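Local coordinates for protein DYNE8 (Micromonospora chersina, PDB 4AMM) that probably loads acyl units onto the carrier protein, as the acyltransferase domain of the iterative polyketide synthase for the enediyne core of dynemicin, at residues 15-20 and 73-78; 101-106 and 179-184; 162-167 and 394-399; 175-180 and 199-204; 383-386 and 390-393. One frame throughout, in Å; residues are numbered along the deposited sequence.

Contact 1: 15-20 and 73-78; sequences ALTGLL and GHLAEG
Leu16, Thr17 and Leu20 of helix 13-27 all meet one residue of helix 61-76, Leu75. Leu16 comes first: its CD2 methyl lies 4.2 Å from CD1 of Leu75, a purely apolar approach. At Thr17, where the two backbones are nearest (CA to CA 6.9 Å with Leu75), the hydroxyl rather than the methyl does the touching, OG1 sitting 3.5 Å from Leu75 CD1. With chi1 at -69° this oxygen is anti to the carbonyl carbon, and it is hydrogen-bonded back to Ala13 O in its own helix; that bond satisfies it although its neighbour across the contact is a methyl. The side chains of Thr17 and Leu75 run past each other in opposite senses. One turn on, Leu20 crosses Leu75 at about a right angle, CD1 to CD1 at 4.0 Å. Just beyond Leu75 its helix ends in a Schellman motif, Gly78 N bonding Leu75 O at 2.9 Å, with positive phi at Gly78. Leu75 also rests on Leu91 of strand 89-92, Leu16 touches that same residue and Ala10, and Leu20 reaches Cys8 of strand 4-10, which puts both helices on one face of the four-stranded antiparallel sheet.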
# COMPACT_ATOMS: atom_id res chain seq x y z
N ALA A 15 14.62 -12.13 28.20
CA ALA A 15 15.28 -10.87 28.39
C ALA A 15 14.36 -9.72 27.88
O ALA A 15 14.38 -8.63 28.45
CB ALA A 15 16.65 -10.86 27.63
N LEU A 16 13.62 -10.01 26.80
CA LEU A 16 12.69 -8.94 26.31
C LEU A 16 11.60 -8.74 27.30
O LEU A 16 11.25 -7.57 27.57
CB LEU A 16 12.17 -9.34 24.93
CG LEU A 16 11.26 -8.26 24.25
CD1 LEU A 16 12.05 -6.92 24.11
CD2 LEU A 16 10.68 -8.85 22.99
N THR A 17 11.07 -9.82 27.90
CA THR A 17 10.05 -9.62 28.97
C THR A 17 10.57 -8.68 30.10
O THR A 17 9.93 -7.72 30.53
CB THR A 17 9.65 -10.97 29.59
OG1 THR A 17 8.91 -11.74 28.64
CG2 THR A 17 8.72 -10.77 30.85
N GLY A 18 11.78 -8.94 30.55
CA GLY A 18 12.38 -8.09 31.58
C GLY A 18 12.53 -6.63 31.19
O GLY A 18 12.11 -5.71 31.92
N LEU A 19 13.04 -6.38 29.96
CA LEU A 19 13.16 -5.04 29.48
C LEU A 19 11.80 -4.32 29.34
O LEU A 19 11.65 -3.16 29.76
CB LEU A 19 13.89 -5.09 28.14
CG LEU A 19 13.97 -3.73 27.46
CD1 LEU A 19 14.67 -2.70 28.29
CD2 LEU A 19 14.69 -3.91 26.09
N LEU A 20 10.86 -5.02 28.71
CA LEU A 20 9.55 -4.42 28.55
C LEU A 20 8.87 -4.07 29.90
O LEU A 20 8.18 -3.08 30.01
CB LEU A 20 8.63 -5.28 27.70
CG LEU A 20 9.10 -5.48 26.24
CD1 LEU A 20 8.05 -6.26 25.48
CD2 LEU A 20 9.41 -4.18 25.51
N GLY A 73 1.68 -9.54 27.82
CA GLY A 73 0.70 -10.62 27.94
C GLY A 73 0.97 -11.69 26.93
O GLY A 73 0.86 -12.88 27.22
N HIS A 74 1.30 -11.27 25.68
CA HIS A 74 1.61 -12.16 24.61
C HIS A 74 2.82 -13.04 24.97
O HIS A 74 2.77 -14.28 24.82
CB HIS A 74 1.92 -11.36 23.32
CG HIS A 74 2.08 -12.21 22.08
ND1 HIS A 74 3.30 -12.47 21.44
CD2 HIS A 74 1.14 -12.80 21.32
CE1 HIS A 74 3.09 -13.22 20.37
NE2 HIS A 74 1.78 -13.44 20.28
N LEU A 75 3.91 -12.40 25.44
CA LEU A 75 5.11 -13.18 25.78
C LEU A 75 4.74 -14.12 26.96
O LEU A 75 5.28 -15.24 27.01
CB LEU A 75 6.25 -12.23 26.18
CG LEU A 75 6.81 -11.33 25.07
CD1 LEU A 75 7.74 -10.29 25.65
CD2 LEU A 75 7.54 -12.21 24.07
N ALA A 76 3.89 -13.68 27.89
CA ALA A 76 3.58 -14.51 29.11
C ALA A 76 2.84 -15.78 28.69
O ALA A 76 2.93 -16.81 29.36
CB ALA A 76 2.74 -13.74 30.08
N GLU A 77 2.14 -15.75 27.58
CA GLU A 77 1.42 -16.92 27.13
C GLU A 77 2.26 -17.74 26.17
O GLU A 77 1.75 -18.68 25.55
CB GLU A 77 0.14 -16.51 26.49
CG GLU A 77 -0.73 -15.88 27.51
CD GLU A 77 -1.91 -15.23 26.89
OE1 GLU A 77 -2.10 -15.38 25.64
OE2 GLU A 77 -2.66 -14.59 27.67
N GLY A 78 3.55 -17.40 26.08
CA GLY A 78 4.49 -18.06 25.20
C GLY A 78 4.40 -17.59 23.73
O GLY A 78 4.92 -18.26 22.84

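Contact 2: 101-106 and 179-184; sequences LLFPGQ and ELAALS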
# COMPACT_ATOMS: atom_id res chain seq x y z
N LEU A 101 6.63 -4.93 -0.17
CA LEU A 101 6.15 -3.57 -0.40
C LEU A 101 4.94 -3.49 -1.31
O LEU A 101 4.81 -4.21 -2.26
CB LEU A 101 7.25 -2.67 -0.98
CG LEU A 101 8.61 -2.72 -0.25
CD1 LEU A 101 9.55 -1.78 -0.97
CD2 LEU A 101 8.42 -2.26 1.18
N LEU A 102 4.08 -2.55 -0.95
CA LEU A 102 2.89 -2.18 -1.82
C LEU A 102 2.98 -0.76 -2.28
O LEU A 102 3.09 0.13 -1.44
CB LEU A 102 1.63 -2.36 -0.98
CG LEU A 102 1.42 -3.72 -0.30
CD1 LEU A 102 0.16 -3.65 0.65
CD2 LEU A 102 1.23 -4.83 -1.28
N PHE A 103 2.92 -0.55 -3.61
CA PHE A 103 2.97 0.81 -4.12
C PHE A 103 1.59 1.19 -4.69
O PHE A 103 1.12 0.54 -5.65
CB PHE A 103 4.01 0.90 -5.24
CG PHE A 103 5.45 0.88 -4.69
CD1 PHE A 103 6.01 2.06 -4.27
CD2 PHE A 103 6.19 -0.31 -4.59
CE1 PHE A 103 7.33 2.09 -3.73
CE2 PHE A 103 7.53 -0.26 -4.02
CZ PHE A 103 8.08 0.92 -3.62
N PRO A 104 0.94 2.20 -4.08
CA PRO A 104 -0.45 2.49 -4.47
C PRO A 104 -0.56 3.17 -5.79
O PRO A 104 0.36 3.84 -6.35
CB PRO A 104 -0.89 3.44 -3.36
CG PRO A 104 0.36 4.19 -3.02
CD PRO A 104 1.47 3.09 -3.05
N GLY A 105 -1.81 3.10 -6.29
CA GLY A 105 -2.18 3.96 -7.46
C GLY A 105 -3.10 5.07 -6.99
O GLY A 105 -3.16 5.45 -5.78
N GLN A 106 -3.84 5.57 -7.99
CA GLN A 106 -4.78 6.64 -7.68
C GLN A 106 -5.99 6.19 -6.83
O GLN A 106 -6.44 5.06 -6.95
CB GLN A 106 -5.04 7.36 -9.03
CG GLN A 106 -6.06 8.41 -9.06
CD GLN A 106 -6.31 8.84 -10.49
OE1 GLN A 106 -7.39 8.65 -11.05
NE2 GLN A 106 -5.31 9.37 -11.10
N GLU A 179 2.77 0.46 -10.23
CA GLU A 179 3.80 -0.41 -10.84
C GLU A 179 4.96 0.46 -11.28
O GLU A 179 6.09 -0.03 -11.31
CB GLU A 179 3.20 -1.15 -12.00
CG GLU A 179 4.15 -2.30 -12.51
CD GLU A 179 3.43 -3.59 -12.76
OE1 GLU A 179 2.48 -3.95 -12.03
OE2 GLU A 179 3.84 -4.37 -13.68
N LEU A 180 4.77 1.68 -11.69
CA LEU A 180 5.90 2.61 -12.02
C LEU A 180 6.83 2.83 -10.84
O LEU A 180 8.08 2.73 -11.01
CB LEU A 180 5.45 3.99 -12.52
CG LEU A 180 4.97 4.03 -13.96
CD1 LEU A 180 3.69 3.18 -14.20
CD2 LEU A 180 4.71 5.50 -14.30
N ALA A 181 6.29 3.01 -9.65
CA ALA A 181 7.11 3.23 -8.46
C ALA A 181 7.75 1.89 -8.10
O ALA A 181 8.96 1.91 -7.66
CB ALA A 181 6.25 3.72 -7.32
N ALA A 182 7.07 0.75 -8.22
CA ALA A 182 7.68 -0.54 -7.91
C ALA A 182 8.89 -0.76 -8.83
O ALA A 182 9.95 -1.26 -8.34
CB ALA A 182 6.67 -1.68 -8.01
N LEU A 183 8.75 -0.47 -10.11
CA LEU A 183 9.89 -0.65 -11.05
C LEU A 183 10.99 0.28 -10.66
O LEU A 183 12.17 -0.11 -10.79
CB LEU A 183 9.38 -0.33 -12.46
CG LEU A 183 8.54 -1.47 -13.02
CD1 LEU A 183 7.83 -1.10 -14.31
CD2 LEU A 183 9.37 -2.77 -13.34
N SER A 184 10.74 1.50 -10.21
CA SER A 184 11.80 2.45 -9.81
C SER A 184 12.51 1.88 -8.59
O SER A 184 13.77 1.82 -8.53
CB SER A 184 11.27 3.86 -9.56
OG SER A 184 12.38 4.75 -9.40
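Phe103 ends strand 99-103 of the parallel sheet in the acyltransferase core and packs on Ala181 and Ala182 of helix 178-185, the helix that leaves a probable nucleophile elbow around Ser176. The contact is thus strand against helix, and one aromatic ring supplies the whole strand side of it. The ring presents a face to the helix backbone: Ala181 C stands 4.1 Å above the ring plane over its centre, while Ala182 N, 3.8 Å above, is displaced toward the rim. The two alanine methyls meet different ortho carbons, Ala181 CB lying 3.5 Å from Phe103 CD1 and Ala182 CB 3.7 Å from Phe103 CD2. With chi1 at -75°, CG is anti to the carbonyl carbon, and this swing lays the ring on the helix. The small side chains of Ala181 and Ala182 probably allow the ring to approach the peptide group this closely. An alanine in place of Phe103 would probably open a gap beneath this turn and leave both methyls without their aromatic partner. Ile159 of helix 144-165 and Ala172 of strand 171-174 also touch the ring, so it is enclosed in the core. Next to it the main chain meets the elbow directly: Phe103 O makes a probable hydrogen bond with His175 N, and Phe103 CB is 3.4 Å from Gly178 O.

Contact 3: 162-167 and 394-399; sequences LDRLGA and ATPFFA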
# COMPACT_ATOMS: atom_id res chain seq x y z
N LEU A 162 12.87 4.36 2.81
CA LEU A 162 13.38 2.96 2.86
C LEU A 162 14.87 2.92 2.60
O LEU A 162 15.61 2.12 3.27
CB LEU A 162 12.71 2.01 1.81
CG LEU A 162 11.20 1.93 1.95
CD1 LEU A 162 10.65 1.09 0.79
CD2 LEU A 162 10.78 1.29 3.28
N ASP A 163 15.36 3.70 1.65
CA ASP A 163 16.83 3.73 1.38
C ASP A 163 17.60 4.31 2.60
O ASP A 163 18.64 3.68 2.97
CB ASP A 163 17.13 4.65 0.20
CG ASP A 163 16.63 4.14 -1.16
OD1 ASP A 163 16.42 2.92 -1.34
OD2 ASP A 163 16.58 5.10 -2.01
N ARG A 164 17.09 5.31 3.26
CA ARG A 164 17.77 5.89 4.45
C ARG A 164 17.81 4.77 5.51
O ARG A 164 18.82 4.73 6.26
CB ARG A 164 17.01 7.09 4.96
CG ARG A 164 17.65 7.75 6.20
CD ARG A 164 17.03 9.06 6.45
NE ARG A 164 17.78 9.60 7.56
CZ ARG A 164 17.67 10.82 8.00
NH1 ARG A 164 16.75 11.62 7.45
NH2 ARG A 164 18.43 11.22 9.02
N LEU A 165 16.81 3.92 5.62
CA LEU A 165 16.75 2.86 6.64
C LEU A 165 17.49 1.63 6.26
O LEU A 165 17.63 0.72 7.08
CB LEU A 165 15.27 2.51 6.92
CG LEU A 165 14.41 3.56 7.61
CD1 LEU A 165 13.01 3.07 7.48
CD2 LEU A 165 14.77 3.72 9.04
N GLY A 166 17.93 1.52 5.00
CA GLY A 166 18.53 0.25 4.54
C GLY A 166 17.53 -0.90 4.52
O GLY A 166 17.86 -2.07 4.79
N ALA A 167 16.28 -0.65 4.15
CA ALA A 167 15.29 -1.72 4.20
C ALA A 167 15.53 -2.87 3.27
O ALA A 167 15.99 -2.67 2.12
CB ALA A 167 13.88 -1.06 3.90
N ALA A 394 16.14 2.48 13.93
CA ALA A 394 15.02 3.40 13.85
C ALA A 394 15.41 4.82 14.20
O ALA A 394 14.54 5.75 14.21
CB ALA A 394 13.93 2.87 14.84
N THR A 395 16.69 5.12 14.44
CA THR A 395 17.12 6.51 14.74
C THR A 395 16.71 7.58 13.67
O THR A 395 16.53 8.71 14.12
CB THR A 395 18.62 6.67 15.11
OG1 THR A 395 19.40 6.32 13.96
CG2 THR A 395 18.98 5.84 16.32
N PRO A 396 16.58 7.22 12.36
CA PRO A 396 16.15 8.27 11.41
C PRO A 396 14.81 8.90 11.83
O PRO A 396 14.59 10.07 11.45
CB PRO A 396 16.05 7.51 10.10
CG PRO A 396 17.05 6.45 10.20
CD PRO A 396 16.94 5.97 11.67
N PHE A 397 13.96 8.21 12.56
CA PHE A 397 12.70 8.83 12.93
C PHE A 397 12.90 9.98 13.88
O PHE A 397 11.98 10.79 14.04
CB PHE A 397 11.80 7.72 13.56
CG PHE A 397 10.38 8.18 13.81
CD1 PHE A 397 9.45 8.09 12.78
CD2 PHE A 397 9.98 8.64 15.03
CE1 PHE A 397 8.10 8.59 12.96
CE2 PHE A 397 8.59 9.10 15.24
CZ PHE A 397 7.72 9.08 14.22
N PHE A 398 14.06 10.10 14.54
CA PHE A 398 14.31 11.11 15.56
C PHE A 398 15.15 12.28 15.07
O PHE A 398 15.34 13.22 15.82
CB PHE A 398 14.93 10.43 16.82
CG PHE A 398 13.98 9.48 17.45
CD1 PHE A 398 13.02 10.00 18.34
CD2 PHE A 398 13.93 8.15 17.06
CE1 PHE A 398 12.04 9.22 18.84
CE2 PHE A 398 12.93 7.29 17.61
CZ PHE A 398 11.98 7.84 18.50
N ALA A 399 15.59 12.18 13.83
CA ALA A 399 16.49 13.18 13.21
C ALA A 399 15.73 14.34 12.63
O ALA A 399 14.72 14.17 11.94
CB ALA A 399 17.30 12.51 12.12
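Arg164 and Leu165, at the end of helix 144-165, both pack on the ring of Pro396, at neighbouring atoms, and the arginine continues to Ala399. From CB, which points toward the 394-399 segment, the arginine chain leaves with CG anti to the backbone N (chi1 180°) and stays extended through NE, a straight arm long enough to run alongside the proline and on past it. The first atom to touch is CD, 4.1 Å from Pro396 CB. NE follows and comes closer, 3.7 Å from the same CB, and the Pro396 CA lies over one face of the guanidinium. The far nitrogen, NH2, is 3.5 Å from Ala399 CB, which approaches obliquely. These are van der Waals contacts of a charged group with apolar carbons, with no polar bond between the two segments. Arg164 is exposed and also touches a crystal neighbour, which may influence where its end rests. The buried part of the contact belongs to Leu165: its CD2 packs 3.7 Å from Pro396 CG on the pyrrolidine ring, the two side chains meeting at a slant. Directly after it the helix closes in a Schellman motif with positive phi at Gly166, Ala167 N bonding Leu162 O and Gly166 N bonding Asp163 O. On the helix side, Leu165 also meets Val391. The 394-399 segment lies among larger elements: Phe397 packs on Leu5 of strand 4-10 and Ala379 of helix 376-387, and Phe398 lies against Ala39, Ala40 and Ala43 of helix 32-45.

Contact 4: 175-180 and 199-204; sequences HSLGEL and RARGEA
Ser176 OG has three polar partners: Arg201 NH2, a water and His278 NE2. The bond from Arg201 NH2 is 3.2 Å long with an N-H...O angle of 156°, and OG lies close to the guanidinium plane. The water, 2.9 Å from Ser176 OG, accepts a bond from Arg201 NH1 at 2.8 Å, so both terminal nitrogens serve the serine, one directly and one through water. Arg201 reaches across extended from CG to NE; a chi4 of -86° then turns the guanidinium across the line of its chain. One face receives Leu177 CA, and Leu177 CB lies 3.7 Å from NH1; Leu180 CD1 adds an oblique contact 4.1 Å from NE. NH1 also bonds Gln148 OE1, helping to fix the group's rotation. A leucine in place of Arg201 would probably leave Ser176 OG and Gln148 without this donor and the water less firmly placed. The place of Arg201 beside Ser176 is consistent with the role of the arginine that binds the malonyl carboxylate in related acyltransferases. The strained backbone of Ser176 (phi 55°), before helix 178-185, fits the nucleophile elbow, and its bond to His278 resembles the Ser-His pair of this family.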
# COMPACT_ATOMS: atom_id res chain seq x y z
N HIS A 175 -0.01 -1.21 -7.71
CA HIS A 175 -1.39 -1.23 -8.28
C HIS A 175 -1.51 -0.17 -9.35
O HIS A 175 -1.49 1.01 -9.07
CB HIS A 175 -2.34 -0.93 -7.11
CG HIS A 175 -3.77 -1.33 -7.35
ND1 HIS A 175 -4.61 -0.59 -8.19
CD2 HIS A 175 -4.53 -2.32 -6.79
CE1 HIS A 175 -5.82 -1.15 -8.13
NE2 HIS A 175 -5.80 -2.19 -7.31
N SER A 176 -1.67 -0.65 -10.60
CA SER A 176 -1.87 0.29 -11.75
C SER A 176 -0.69 1.30 -11.74
O SER A 176 0.49 0.87 -11.99
CB SER A 176 -3.25 0.93 -11.70
OG SER A 176 -3.34 1.66 -12.95
N LEU A 177 -0.91 2.58 -11.57
CA LEU A 177 0.13 3.58 -11.48
C LEU A 177 1.31 3.14 -10.61
O LEU A 177 2.48 3.47 -10.90
CB LEU A 177 -0.47 4.90 -10.92
CG LEU A 177 0.52 6.02 -10.63
CD1 LEU A 177 1.22 6.51 -11.92
CD2 LEU A 177 -0.23 7.13 -9.92
N GLY A 178 0.99 2.51 -9.48
CA GLY A 178 2.08 2.11 -8.55
C GLY A 178 3.09 1.17 -9.17
O GLY A 178 4.20 1.09 -8.59
N GLU A 179 2.77 0.46 -10.23
CA GLU A 179 3.80 -0.41 -10.84
C GLU A 179 4.96 0.46 -11.28
O GLU A 179 6.09 -0.03 -11.31
CB GLU A 179 3.20 -1.15 -12.00
CG GLU A 179 4.15 -2.30 -12.51
CD GLU A 179 3.43 -3.59 -12.76
OE1 GLU A 179 2.48 -3.95 -12.03
OE2 GLU A 179 3.84 -4.37 -13.68
N LEU A 180 4.77 1.68 -11.69
CA LEU A 180 5.90 2.61 -12.02
C LEU A 180 6.83 2.83 -10.84
O LEU A 180 8.08 2.73 -11.01
CB LEU A 180 5.45 3.99 -12.52
CG LEU A 180 4.97 4.03 -13.96
CD1 LEU A 180 3.69 3.18 -14.20
CD2 LEU A 180 4.71 5.50 -14.30
N ARG A 199 3.98 11.93 -15.18
CA ARG A 199 3.33 13.17 -15.68
C ARG A 199 2.81 12.80 -17.07
O ARG A 199 1.67 13.16 -17.38
CB ARG A 199 4.38 14.27 -15.81
CG ARG A 199 4.91 14.82 -14.58
CD ARG A 199 5.77 16.13 -14.89
NE ARG A 199 6.33 16.56 -13.61
CZ ARG A 199 5.60 17.04 -12.61
NH1 ARG A 199 4.28 17.22 -12.77
NH2 ARG A 199 6.20 17.37 -11.46
N ALA A 200 3.56 12.12 -17.91
CA ALA A 200 3.08 11.84 -19.26
C ALA A 200 1.85 10.91 -19.21
O ALA A 200 0.90 11.04 -20.02
CB ALA A 200 4.24 11.24 -20.10
N ARG A 201 1.89 9.95 -18.31
CA ARG A 201 0.85 8.93 -18.21
C ARG A 201 -0.41 9.61 -17.72
O ARG A 201 -1.50 9.36 -18.26
CB ARG A 201 1.29 7.86 -17.21
CG ARG A 201 0.34 6.65 -17.07
CD ARG A 201 0.95 5.67 -16.06
NE ARG A 201 0.25 4.37 -15.99
CZ ARG A 201 -0.82 4.16 -15.22
NH1 ARG A 201 -1.41 5.14 -14.54
NH2 ARG A 201 -1.30 2.92 -15.14
N GLY A 202 -0.33 10.49 -16.73
CA GLY A 202 -1.53 11.18 -16.27
C GLY A 202 -2.07 12.11 -17.32
O GLY A 202 -3.31 12.17 -17.52
N GLU A 203 -1.20 12.78 -18.07
CA GLU A 203 -1.71 13.65 -19.19
C GLU A 203 -2.43 12.75 -20.23
O GLU A 203 -3.58 13.07 -20.64
CB GLU A 203 -0.54 14.41 -19.78
CG GLU A 203 -0.92 15.29 -21.03
CD GLU A 203 0.30 15.91 -21.77
OE1 GLU A 203 1.03 15.19 -22.49
OE2 GLU A 203 0.55 17.12 -21.60
N ALA A 204 -1.83 11.61 -20.58
CA ALA A 204 -2.46 10.74 -21.68
C ALA A 204 -3.82 10.23 -21.15
O ALA A 204 -4.84 10.26 -21.86
CB ALA A 204 -1.54 9.58 -22.04
O HOH W 1 -3.70 4.54 -13.02

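Contact 5: 383-386 and 390-393; sequences AALF and AVDD
Leu385 O, in the last turns of helix 376-387, accepts two backbone N-H groups from the chain that doubles back beyond the helix: Ala390 N at 2.9 Å, with the donor nearly in line with the carbonyl (C=O...N angle 163°), and Val391 N at 3.3 Å, a weak bond. The side chains follow this backbone fit. Leu385 CD2 lies 4.0 Å from Ala390 CB, and its CB is 3.8 Å from Val391 CG2. That valine methyl also nests against the helix backbone, 3.6 Å from Phe386 N; with CG1 anti to the carbonyl carbon (chi1 -57°), CG2 falls between the backbone N and that carbon. Phe386 brings its ring edge to the returning chain, CE1 3.7 Å from Asp392 O, because CG is anti to the backbone N (chi1 178°) and carries the ring past the valine. Arg53 ties these parts together, forming a cation-pi pair with Phe386, bonding the carbonyls of Phe386 and Val391 through NH1, and making a salt bridge with Asp392 OD1. The chemistry is thus apolar beside the helix and charged just outside: the ring edge, slightly positive, is likely to suit the Asp392 carbonyl, while Arg53 serves the polar oxygens around it.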
# COMPACT_ATOMS: atom_id res chain seq x y z
N ALA A 383 7.78 1.15 12.60
CA ALA A 383 7.73 0.15 13.68
C ALA A 383 7.59 -1.22 13.05
O ALA A 383 8.27 -2.19 13.52
CB ALA A 383 6.47 0.41 14.61
N ALA A 384 6.77 -1.44 12.03
CA ALA A 384 6.59 -2.68 11.39
C ALA A 384 7.93 -3.14 10.78
O ALA A 384 8.32 -4.32 10.94
CB ALA A 384 5.49 -2.63 10.29
N LEU A 385 8.60 -2.24 10.02
CA LEU A 385 9.89 -2.63 9.37
C LEU A 385 10.84 -3.03 10.47
O LEU A 385 11.65 -4.00 10.24
CB LEU A 385 10.39 -1.45 8.63
CG LEU A 385 9.58 -1.08 7.34
CD1 LEU A 385 9.98 0.22 6.77
CD2 LEU A 385 9.81 -2.14 6.25
N PHE A 386 10.93 -2.31 11.58
CA PHE A 386 11.93 -2.64 12.61
C PHE A 386 11.60 -3.95 13.26
O PHE A 386 12.44 -4.85 13.37
CB PHE A 386 12.05 -1.49 13.64
CG PHE A 386 13.03 -1.79 14.75
CD1 PHE A 386 14.38 -1.48 14.53
CD2 PHE A 386 12.63 -2.40 15.90
CE1 PHE A 386 15.32 -1.79 15.52
CE2 PHE A 386 13.55 -2.73 16.89
CZ PHE A 386 14.93 -2.38 16.71
N ALA A 390 13.27 -5.97 8.94
CA ALA A 390 13.64 -5.48 7.60
C ALA A 390 14.55 -4.23 7.68
O ALA A 390 15.17 -3.92 6.68
CB ALA A 390 12.40 -5.19 6.77
N VAL A 391 14.60 -3.55 8.82
CA VAL A 391 15.50 -2.44 9.06
C VAL A 391 16.15 -2.65 10.40
O VAL A 391 15.51 -3.25 11.31
CB VAL A 391 14.85 -1.02 8.96
CG1 VAL A 391 14.21 -0.81 7.59
CG2 VAL A 391 13.81 -0.80 10.08
N ASP A 392 17.37 -2.17 10.57
CA ASP A 392 18.06 -2.41 11.84
C ASP A 392 18.19 -1.23 12.76
O ASP A 392 18.64 -1.38 13.88
CB ASP A 392 19.46 -2.89 11.51
CG ASP A 392 19.44 -4.35 11.02
OD1 ASP A 392 18.47 -5.16 11.24
OD2 ASP A 392 20.49 -4.72 10.41
N ASP A 393 17.66 -0.06 12.34
CA ASP A 393 18.01 1.21 13.06
C ASP A 393 16.87 2.17 12.86
O ASP A 393 16.66 2.62 11.72
CB ASP A 393 19.37 1.72 12.49
CG ASP A 393 19.90 2.90 13.16
OD1 ASP A 393 19.12 3.65 13.88
OD2 ASP A 393 21.11 3.23 13.02

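In the fold
From the N terminus, contact 1 closes first, joining helices 13-27 and 61-76 beside the antiparallel sheet, in series with all the others. Contact 2 then ties strand 99-103 of the parallel sheet to helix 178-185. Contact 3 crosses it, opening on helix 144-165 inside the loop of contact 2 and closing near the C terminus. Contact 4 begins where contact 2 ends, shares Glu179 and Leu180 with it, and ties the elbow and helix 178-185 to helix 191-206 within the loop of contact 3. Contact 5, nested in that loop too, folds the tail after helix 376-387 back onto that helix. Contacts 1 and 4 lie farthest apart, centres about 46 Å.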